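Local coordinates for packaging protein UL32 (Human herpesvirus 8 type M, PDB 6XF9), which assembles into a pentameric, zinc-binding ring required for herpesviral genome packaging and probably helps bring new capsids to nuclear replication compartments, at residues D455-H458 with P459-S463; D331-A334 with F335-N339; S149-Q152 with F153-S156. All coordinates share one frame; numbering follows the deposited sequence.

Contact 1: residues D455-H458 with P459-S463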
loop_
_atom_site.group_PDB
_atom_site.type_symbol
_atom_site.label_atom_id
_atom_site.label_comp_id
_atom_site.label_asym_id
_atom_site.label_seq_id
_atom_site.Cartn_x
_atom_site.Cartn_y
_atom_site.Cartn_z
ATOM N N ASP D 455 -27.592 -15.993 -7.782
ATOM C CA ASP D 455 -28.070 -14.636 -7.549
ATOM C C ASP D 455 -28.396 -14.522 -6.077
ATOM O O ASP D 455 -29.438 -14.996 -5.615
ATOM C CB ASP D 455 -29.291 -14.327 -8.397
ATOM C CG ASP D 455 -28.930 -14.003 -9.815
ATOM O OD1 ASP D 455 -27.718 -13.821 -10.085
ATOM O OD2 ASP D 455 -29.849 -13.953 -10.668
ATOM N N LEU D 456 -27.504 -13.896 -5.338
ATOM C CA LEU D 456 -27.760 -13.646 -3.942
ATOM C C LEU D 456 -27.579 -12.158 -3.701
ATOM O O LEU D 456 -26.971 -11.463 -4.510
ATOM C CB LEU D 456 -26.815 -14.461 -3.055
ATOM C CG LEU D 456 -26.816 -15.958 -3.369
ATOM C CD1 LEU D 456 -25.877 -16.632 -2.434
ATOM C CD2 LEU D 456 -28.182 -16.584 -3.284
ATOM N N ALA D 457 -28.120 -11.665 -2.590
ATOM C CA ALA D 457 -27.717 -10.352 -2.124
ATOM C C ALA D 457 -26.223 -10.364 -1.840
ATOM O O ALA D 457 -25.596 -11.421 -1.721
ATOM C CB ALA D 457 -28.494 -9.945 -0.879
ATOM N N HIS D 458 -25.650 -9.176 -1.746
ATOM C CA HIS D 458 -24.211 -9.078 -1.587
ATOM C C HIS D 458 -23.801 -9.638 -0.229
ATOM O O HIS D 458 -24.431 -9.309 0.780
ATOM C CB HIS D 458 -23.765 -7.633 -1.722
ATOM C CG HIS D 458 -22.290 -7.490 -1.898
ATOM N ND1 HIS D 458 -21.417 -7.396 -0.833
ATOM C CD2 HIS D 458 -21.529 -7.465 -3.014
ATOM C CE1 HIS D 458 -20.181 -7.314 -1.289
ATOM N NE2 HIS D 458 -20.222 -7.362 -2.609
ATOM N N PRO D 459 -22.766 -10.485 -0.157
ATOM C CA PRO D 459 -22.426 -11.105 1.134
ATOM C C PRO D 459 -22.156 -10.123 2.251
ATOM O O PRO D 459 -22.466 -10.440 3.405
ATOM C CB PRO D 459 -21.176 -11.924 0.806
ATOM C CG PRO D 459 -21.359 -12.286 -0.611
ATOM C CD PRO D 459 -22.059 -11.130 -1.275
ATOM N N SER D 460 -21.642 -8.923 1.963
ATOM C CA SER D 460 -21.440 -7.957 3.044
ATOM C C SER D 460 -22.770 -7.532 3.629
ATOM O O SER D 460 -22.904 -7.407 4.850
ATOM C CB SER D 460 -20.675 -6.733 2.541
ATOM O OG SER D 460 -21.356 -6.104 1.463
ATOM N N GLN D 461 -23.765 -7.308 2.771
ATOM C CA GLN D 461 -25.113 -7.060 3.261
ATOM C C GLN D 461 -25.598 -8.238 4.094
ATOM O O GLN D 461 -26.100 -8.055 5.207
ATOM C CB GLN D 461 -26.054 -6.774 2.082
ATOM C CG GLN D 461 -27.525 -6.915 2.459
ATOM C CD GLN D 461 -28.506 -6.713 1.289
ATOM O OE1 GLN D 461 -28.097 -6.542 0.134
ATOM N NE2 GLN D 461 -29.813 -6.774 1.592
ATOM N N THR D 462 -25.401 -9.468 3.597
ATOM C CA THR D 462 -25.851 -10.646 4.337
ATOM C C THR D 462 -25.150 -10.763 5.670
ATOM O O THR D 462 -25.786 -11.049 6.687
ATOM C CB THR D 462 -25.622 -11.921 3.534
ATOM O OG1 THR D 462 -26.316 -11.823 2.294
ATOM C CG2 THR D 462 -26.117 -13.140 4.310
ATOM N N SER D 463 -23.837 -10.563 5.691
ATOM C CA SER D 463 -23.123 -10.676 6.956
ATOM C C SER D 463 -23.564 -9.615 7.949
ATOM O O SER D 463 -23.608 -9.878 9.160
ATOM C CB SER D 463 -21.627 -10.551 6.738
ATOM O OG SER D 463 -21.008 -10.560 8.009
#
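His458 is the N-cap of the C-terminal helix 459-465, and its side chain meets Ser460 in the first turn. The imidazole ND1 accepts from the backbone N of Ser460 at 3.2 Å, a capping bond whose donor sits about 30° out of the ring plane. At the edge of the ring Ser460 OG lies 2.6 Å from the same ND1 in a second hydrogen bond. Two torsions bring the groups together: CG of His458 lies opposite the backbone N (chi1 -166°), folding the ring forward over the helix start, while the serine OG sits between its own backbone N and carbonyl carbon (chi1 58°), close to ND1. Pro459, the first helical residue, lays CD over one ring face in a CH-pi contact, 3.9 Å from the ring centroid. Thr446 of the preceding helix 435-451 packs on both His458 and Pro459, and Asn150 OD1 of a neighbouring subunit accepts from His458 N, so the cap lies at an interface of the ring. The helix proper opens at the carbonyl of His458: Thr462 N donates to His458 O at 3.0 Å, and Thr462 OG1 adds a weak bond to that oxygen at 3.5 Å.

Contact 2: residues D331-A334 with F335-N339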
loop_
_atom_site.group_PDB
_atom_site.type_symbol
_atom_site.label_atom_id
_atom_site.label_comp_id
_atom_site.label_asym_id
_atom_site.label_seq_id
_atom_site.Cartn_x
_atom_site.Cartn_y
_atom_site.Cartn_z
ATOM N N ASP D 331 -41.085 -7.678 2.702
ATOM C CA ASP D 331 -42.519 -7.390 2.626
ATOM C C ASP D 331 -43.236 -8.300 1.624
ATOM O O ASP D 331 -44.328 -8.797 1.918
ATOM C CB ASP D 331 -42.729 -5.918 2.281
ATOM C CG ASP D 331 -42.490 -5.016 3.473
ATOM O OD1 ASP D 331 -42.769 -5.484 4.606
ATOM O OD2 ASP D 331 -41.987 -3.873 3.286
ATOM N N ARG D 332 -42.625 -8.558 0.457
ATOM C CA ARG D 332 -43.203 -9.494 -0.507
ATOM C C ARG D 332 -43.421 -10.859 0.121
ATOM O O ARG D 332 -44.438 -11.517 -0.128
ATOM C CB ARG D 332 -42.281 -9.659 -1.700
ATOM C CG ARG D 332 -42.194 -8.504 -2.612
ATOM C CD ARG D 332 -41.169 -8.758 -3.683
ATOM N NE ARG D 332 -41.009 -7.589 -4.527
ATOM C CZ ARG D 332 -41.262 -7.564 -5.822
ATOM N NH1 ARG D 332 -41.674 -8.667 -6.429
ATOM N NH2 ARG D 332 -41.080 -6.438 -6.505
ATOM N N ILE D 333 -42.447 -11.321 0.899
ATOM C CA ILE D 333 -42.584 -12.586 1.601
ATOM C C ILE D 333 -43.759 -12.526 2.570
ATOM O O ILE D 333 -44.563 -13.464 2.660
ATOM C CB ILE D 333 -41.262 -12.916 2.312
ATOM C CG1 ILE D 333 -40.174 -13.200 1.278
ATOM C CG2 ILE D 333 -41.440 -14.074 3.247
ATOM C CD1 ILE D 333 -38.765 -13.052 1.804
ATOM N N ALA D 334 -43.881 -11.426 3.314
ATOM C CA ALA D 334 -45.006 -11.297 4.232
ATOM C C ALA D 334 -46.325 -11.258 3.479
ATOM O O ALA D 334 -47.297 -11.892 3.897
ATOM C CB ALA D 334 -44.848 -10.057 5.103
ATOM N N PHE D 335 -46.372 -10.541 2.349
ATOM C CA PHE D 335 -47.608 -10.454 1.567
ATOM C C PHE D 335 -48.041 -11.816 1.039
ATOM O O PHE D 335 -49.226 -12.159 1.097
ATOM C CB PHE D 335 -47.448 -9.483 0.393
ATOM C CG PHE D 335 -47.365 -8.016 0.796
ATOM C CD1 PHE D 335 -47.400 -7.626 2.138
ATOM C CD2 PHE D 335 -47.236 -7.018 -0.186
ATOM C CE1 PHE D 335 -47.316 -6.277 2.482
ATOM C CE2 PHE D 335 -47.153 -5.669 0.157
ATOM C CZ PHE D 335 -47.193 -5.302 1.488
ATOM N N VAL D 336 -47.106 -12.603 0.498
ATOM C CA VAL D 336 -47.467 -13.923 -0.023
ATOM C C VAL D 336 -48.004 -14.820 1.088
ATOM O O VAL D 336 -49.003 -15.518 0.908
ATOM C CB VAL D 336 -46.263 -14.566 -0.732
ATOM C CG1 VAL D 336 -46.504 -16.040 -0.911
ATOM C CG2 VAL D 336 -46.035 -13.894 -2.074
ATOM N N LEU D 337 -47.371 -14.794 2.254
ATOM C CA LEU D 337 -47.687 -15.703 3.350
ATOM C C LEU D 337 -48.703 -15.178 4.360
ATOM O O LEU D 337 -49.007 -15.905 5.310
ATOM C CB LEU D 337 -46.406 -16.079 4.104
ATOM C CG LEU D 337 -45.315 -16.815 3.325
ATOM C CD1 LEU D 337 -44.276 -17.216 4.313
ATOM C CD2 LEU D 337 -45.878 -18.059 2.635
ATOM N N ASP D 338 -49.196 -13.937 4.238
ATOM C CA ASP D 338 -50.289 -13.515 5.120
ATOM C C ASP D 338 -51.597 -14.174 4.718
ATOM O O ASP D 338 -52.402 -14.556 5.578
ATOM C CB ASP D 338 -50.475 -12.003 5.122
ATOM C CG ASP D 338 -51.648 -11.569 6.012
ATOM O OD1 ASP D 338 -51.893 -12.255 7.037
ATOM O OD2 ASP D 338 -52.345 -10.575 5.679
ATOM N N ASN D 339 -51.757 -14.383 3.412
ATOM C CA ASN D 339 -52.985 -14.943 2.867
ATOM C C ASN D 339 -53.272 -16.263 3.542
ATOM O O ASN D 339 -52.374 -17.081 3.737
ATOM C CB ASN D 339 -52.867 -15.136 1.354
ATOM C CG ASN D 339 -54.116 -15.745 0.747
ATOM O OD1 ASN D 339 -55.087 -16.027 1.447
ATOM N ND2 ASN D 339 -54.095 -15.950 -0.565
#
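The ring of Phe335 lies against the backbone carbonyl of Asp331 one turn earlier in helix 329-338. Its CG is held beside its own backbone N and opposite its carbonyl carbon (chi1 -71°), which swings the ring back toward the start of the helix. There Asp331 O approaches CG and CD1 at 3.3 Å each, and the carbonyl carbon of Asp331 stands over one ring face, offset toward the rim. The same oxygen accepts from Phe335 N at 2.7 Å, so one carbonyl meets both the backbone and the ring of this residue. One residue on, Val336 N donates to Arg332 O at 2.9 Å, and CG2, the branch placed beside that N, rests 3.5 Å from the same oxygen. On another side of the helix Ile333 CG2 and Leu337 CD1, one turn apart, make a loose apolar contact at 4.4 Å. Asp338 N makes a weak, bent bond to Ala334 O. Asp331 and Asp338 send their carboxylates to a neighbouring subunit, OD2 of the first to the backbone N of Cys52, a zinc ligand there, and OD2 of the second to Arg63 NE in a salt bridge. The helix thus meets the backbone of a metal-binding residue across the interface, and Phe335 stacks with Phe59 of that subunit. Within the chain, Ile333 and Leu337 pack on Ile363 of helix 360-369, while Val336 packs on Leu315 and Glu318 of helix 308-321.

Contact 3: residues S149-Q152 with F153-S156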
loop_
_atom_site.group_PDB
_atom_site.type_symbol
_atom_site.label_atom_id
_atom_site.label_comp_id
_atom_site.label_asym_id
_atom_site.label_seq_id
_atom_site.Cartn_x
_atom_site.Cartn_y
_atom_site.Cartn_z
ATOM N N SER D 149 -6.536 -31.497 -0.566
ATOM C CA SER D 149 -6.138 -31.355 0.832
ATOM C C SER D 149 -5.917 -29.886 1.204
ATOM O O SER D 149 -6.087 -29.509 2.374
ATOM C CB SER D 149 -4.912 -32.219 1.146
ATOM O OG SER D 149 -3.689 -31.599 0.797
ATOM N N ASN D 150 -5.500 -29.043 0.251
ATOM C CA ASN D 150 -5.422 -27.618 0.565
ATOM C C ASN D 150 -6.798 -27.092 0.959
ATOM O O ASN D 150 -6.964 -26.496 2.030
ATOM C CB ASN D 150 -4.813 -26.829 -0.602
ATOM C CG ASN D 150 -3.321 -27.226 -0.870
ATOM O OD1 ASN D 150 -2.540 -27.509 0.066
ATOM N ND2 ASN D 150 -2.923 -27.210 -2.143
ATOM N N LEU D 151 -7.816 -27.372 0.141
ATOM C CA LEU D 151 -9.163 -26.894 0.440
ATOM C C LEU D 151 -9.717 -27.523 1.706
ATOM O O LEU D 151 -10.422 -26.861 2.472
ATOM C CB LEU D 151 -10.097 -27.150 -0.738
ATOM C CG LEU D 151 -9.774 -26.293 -1.959
ATOM C CD1 LEU D 151 -10.740 -26.558 -3.072
ATOM C CD2 LEU D 151 -9.788 -24.839 -1.586
ATOM N N GLN D 152 -9.444 -28.791 1.949
ATOM C CA GLN D 152 -9.953 -29.379 3.184
ATOM C C GLN D 152 -9.312 -28.729 4.397
ATOM O O GLN D 152 -9.962 -28.567 5.438
ATOM C CB GLN D 152 -9.712 -30.883 3.176
ATOM C CG GLN D 152 -10.412 -31.549 2.013
ATOM C CD GLN D 152 -10.387 -33.042 2.101
ATOM O OE1 GLN D 152 -9.510 -33.612 2.755
ATOM N NE2 GLN D 152 -11.361 -33.697 1.451
ATOM N N PHE D 153 -8.022 -28.392 4.293
ATOM C CA PHE D 153 -7.338 -27.639 5.337
ATOM C C PHE D 153 -8.127 -26.383 5.708
ATOM O O PHE D 153 -8.493 -26.178 6.871
ATOM C CB PHE D 153 -5.930 -27.287 4.850
ATOM C CG PHE D 153 -5.111 -26.516 5.845
ATOM C CD1 PHE D 153 -4.483 -27.171 6.904
ATOM C CD2 PHE D 153 -4.956 -25.135 5.717
ATOM C CE1 PHE D 153 -3.731 -26.470 7.824
ATOM C CE2 PHE D 153 -4.204 -24.429 6.619
ATOM C CZ PHE D 153 -3.586 -25.094 7.679
ATOM N N LEU D 154 -8.409 -25.533 4.709
ATOM C CA LEU D 154 -9.171 -24.306 4.937
ATOM C C LEU D 154 -10.534 -24.592 5.562
ATOM O O LEU D 154 -10.988 -23.864 6.455
ATOM C CB LEU D 154 -9.341 -23.555 3.618
ATOM C CG LEU D 154 -8.062 -22.965 3.028
ATOM C CD1 LEU D 154 -8.324 -22.303 1.722
ATOM C CD2 LEU D 154 -7.547 -21.936 3.991
ATOM N N LYS D 155 -11.230 -25.622 5.087
ATOM C CA LYS D 155 -12.535 -25.924 5.659
ATOM C C LYS D 155 -12.406 -26.274 7.126
ATOM O O LYS D 155 -13.081 -25.678 7.969
ATOM C CB LYS D 155 -13.212 -27.041 4.867
ATOM C CG LYS D 155 -13.970 -26.520 3.664
ATOM C CD LYS D 155 -14.647 -27.602 2.902
ATOM C CE LYS D 155 -13.716 -28.173 1.873
ATOM N NZ LYS D 155 -14.372 -29.297 1.144
ATOM N N SER D 156 -11.506 -27.203 7.461
ATOM C CA SER D 156 -11.318 -27.599 8.856
ATOM C C SER D 156 -11.028 -26.394 9.746
ATOM O O SER D 156 -11.623 -26.240 10.822
ATOM C CB SER D 156 -10.153 -28.592 8.964
ATOM O OG SER D 156 -10.388 -29.786 8.252
#
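Gln152 O takes two bonds from Ser156, one from the backbone and one from the side chain. Ser156 N donates at 2.9 Å and almost straight, with an N-H...O angle of 176°, while Ser156 OG donates to Gln152 O at 3.1 Å from above the carbonyl plane. The two donors reach the oxygen from opposite faces of that plane. The serine hydroxyl is set for this by its torsion, chi1 -62°, which turns OG back beside its own N and toward the preceding turn. This i to i+4 bonding recurs along helix 145-164: Phe153 N donates to Ser149 O, and Leu154 N to Asn150 O at 3.2 Å. The Phe153 ring leads away from residues 149-152, while its CB lies 3.1 Å from Asn150 O. The Lys155 chain, bent at chi3, folds over the preceding turn and brings CE to 3.6 Å from Leu151 O; its NZ then reaches helix 416-430, with a salt bridge to Glu416 and a hydrogen bond to Gln419. Leu151 also packs on that helix at Thr420, and its CD2 meets Leu154 CD1 at 4.4 Å. Gln152 lies near the zinc site of Cys52, Cys55, His130 and Cys136 without touching it. Phe153 packs on Gln461 of a neighbouring subunit.

How the contacts relate
From the N terminus, contact 3 comes first, then contact 2 and last contact 1, where the loop after helix 435-451 enters the C-terminal helix. Each joins adjoining residues, so none closes a long loop, and the three follow in series without nesting or crossing. Contacts 2 and 3 lie on opposite sides of the chain's centre, about 41 Å apart between centres. Contact 1 lies closer to each than they lie to one another, about 22 Å from contact 2 and 24 Å from contact 3. Contact 2 ties to helices 360-369 and 308-321, contact 3 to helix 416-430. Around the pentamer 455-463 meets 149-156 of an adjacent subunit, and contact 2 also meets a neighbour.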